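Probable transcriptional regulator, ArsR family protein (PDB 3F6O) probably acts as a DNA-binding transcription factor of the ArsR family, built around a helix-turn-helix domain. Local coordinates at residues Q13-P18 and A22-L27. Residues are numbered along the deposited sequence; the frame is centred on the assembly and turned at random.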
loop_
_atom_site.group_PDB
_atom_site.type_symbol
_atom_site.label_atom_id
_atom_site.label_comp_id
_atom_site.label_asym_id
_atom_site.label_seq_id
_atom_site.Cartn_x
_atom_site.Cartn_y
_atom_site.Cartn_z
ATOM N N GLN A 13 -1.861 -1.794 4.341
ATOM C CA GLN A 13 -1.091 -1.910 5.590
ATOM C C GLN A 13 -0.178 -3.142 5.603
ATOM O O GLN A 13 0.940 -3.111 6.151
ATOM C CB GLN A 13 -2.042 -1.941 6.803
ATOM C CG GLN A 13 -1.323 -1.911 8.144
ATOM C CD GLN A 13 -0.605 -0.614 8.405
ATOM O OE1 GLN A 13 -1.233 0.418 8.598
ATOM N NE2 GLN A 13 0.732 -0.657 8.424
ATOM N N ALA A 14 -0.657 -4.226 4.997
ATOM C CA ALA A 14 0.109 -5.456 4.926
ATOM C C ALA A 14 1.406 -5.223 4.161
ATOM O O ALA A 14 2.456 -5.715 4.564
ATOM C CB ALA A 14 -0.707 -6.580 4.307
ATOM N N LEU A 15 1.325 -4.460 3.076
ATOM C CA LEU A 15 2.499 -4.165 2.241
ATOM C C LEU A 15 3.480 -3.140 2.839
ATOM O O LEU A 15 4.585 -2.957 2.312
ATOM C CB LEU A 15 2.046 -3.677 0.844
ATOM C CG LEU A 15 1.270 -4.667 -0.007
ATOM C CD1 LEU A 15 0.969 -4.098 -1.418
ATOM C CD2 LEU A 15 1.993 -6.007 -0.104
ATOM N N ALA A 16 3.084 -2.470 3.929
ATOM C CA ALA A 16 3.941 -1.451 4.545
ATOM C C ALA A 16 5.164 -2.036 5.271
ATOM O O ALA A 16 6.110 -1.313 5.580
ATOM C CB ALA A 16 3.106 -0.573 5.483
ATOM N N ASP A 17 5.148 -3.336 5.546
ATOM C CA ASP A 17 6.232 -4.017 6.275
ATOM C C ASP A 17 7.153 -4.787 5.328
ATOM O O ASP A 17 6.683 -5.557 4.465
ATOM C CB ASP A 17 5.638 -4.955 7.331
ATOM C CG ASP A 17 6.692 -5.647 8.162
ATOM O OD1 ASP A 17 7.154 -5.047 9.147
ATOM O OD2 ASP A 17 7.071 -6.799 7.842
ATOM N N PRO A 18 8.473 -4.598 5.490
ATOM C CA PRO A 18 9.415 -5.251 4.593
ATOM C C PRO A 18 9.491 -6.784 4.746
ATOM O O PRO A 18 9.776 -7.488 3.754
ATOM C CB PRO A 18 10.776 -4.601 4.974
ATOM C CG PRO A 18 10.608 -4.187 6.402
ATOM C CD PRO A 18 9.156 -3.765 6.518
ATOM N N ALA A 22 8.711 -9.347 1.732
ATOM C CA ALA A 22 9.675 -10.428 1.432
ATOM C C ALA A 22 9.037 -11.820 1.391
ATOM O O ALA A 22 9.361 -12.693 0.544
ATOM C CB ALA A 22 10.819 -10.413 2.443
ATOM N N VAL A 23 8.156 -12.057 2.348
ATOM C CA VAL A 23 7.396 -13.309 2.384
ATOM C C VAL A 23 6.535 -13.430 1.148
ATOM O O VAL A 23 6.474 -14.507 0.559
ATOM C CB VAL A 23 6.524 -13.372 3.636
ATOM C CG1 VAL A 23 5.487 -14.509 3.533
ATOM C CG2 VAL A 23 7.395 -13.509 4.935
ATOM N N LEU A 24 5.836 -12.361 0.773
ATOM C CA LEU A 24 5.012 -12.403 -0.438
ATOM C C LEU A 24 5.879 -12.673 -1.693
ATOM O O LEU A 24 5.475 -13.416 -2.580
ATOM C CB LEU A 24 4.190 -11.129 -0.612
ATOM C CG LEU A 24 3.043 -10.966 0.393
ATOM C CD1 LEU A 24 2.398 -9.588 0.206
ATOM C CD2 LEU A 24 2.029 -12.142 0.256
ATOM N N GLY A 25 7.069 -12.078 -1.728
ATOM C CA GLY A 25 8.034 -12.305 -2.827
ATOM C C GLY A 25 8.383 -13.777 -2.933
ATOM O O GLY A 25 8.392 -14.339 -4.019
ATOM N N ARG A 26 8.605 -14.427 -1.796
ATOM C CA ARG A 26 8.883 -15.838 -1.776
ATOM C C ARG A 26 7.679 -16.662 -2.225
ATOM O O ARG A 26 7.831 -17.601 -3.016
ATOM C CB ARG A 26 9.388 -16.283 -0.384
ATOM C CG ARG A 26 9.456 -17.801 -0.188
ATOM C CD ARG A 26 10.468 -18.509 -1.168
ATOM N NE ARG A 26 10.419 -19.960 -1.007
ATOM C CZ ARG A 26 9.436 -20.734 -1.465
ATOM N NH1 ARG A 26 8.402 -20.205 -2.130
ATOM N NH2 ARG A 26 9.484 -22.040 -1.260
ATOM N N LEU A 27 6.494 -16.348 -1.697
ATOM C CA LEU A 27 5.298 -17.109 -2.036
ATOM C C LEU A 27 4.857 -16.919 -3.488
ATOM O O LEU A 27 4.113 -17.746 -4.043
ATOM C CB LEU A 27 4.160 -16.843 -1.034
ATOM C CG LEU A 27 4.436 -17.408 0.380
ATOM C CD1 LEU A 27 3.343 -16.896 1.318
ATOM C CD2 LEU A 27 4.473 -18.923 0.351
#
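Leu15 and Leu24 meet through the same side-chain shape used twice, but by different branches: in each, CG stands anti to the carbonyl carbon (chi1 -64° and -71°), yet Leu24 reaches out through its extended CD1 (chi2 174°), while Leu15 meets it with CD2, the branch folded back beside CA, its own extended CD1 not making this touch. The touch is a single methyl pair, Leu15 CD2 against Leu24 CD1 at 3.6 Å, and the two side chains cross at about a right angle. Leu24 sets off toward the partner, whereas Leu15 starts off to one side and arrives only with its end; the methyl pair spans a spacing of 9.0 Å between Leu15 CA and Leu24 CA.

The polar half of the contact lies at the bend between the helices. Pro18 O accepts the backbone N-H of Ala22 at 2.9 Å, an i to i+4 bond of the first turn of helix 18-28, and Ala22 CB rests 3.4 Å from that same oxygen. Asp17 occupies the N-cap position, and its OD2 takes the N-H of Arg20. From the new helix, Arg20 and Arg21 reach back with their guanidinium groups to the carbonyl oxygens of Gln13, Ala14 and Leu15, tying the end of one helix to the start of the next.

The example illustrates how a capped corner and a small apolar bridge join consecutive helices in a winged helix-turn-helix fold of the ArsR type. Trp60 of the same chain and Phe12 of the second subunit pack on Leu15, helix 45-57 lies against Ala14 and Val23, and Leu24 rests on Ile74 of strand 69-74.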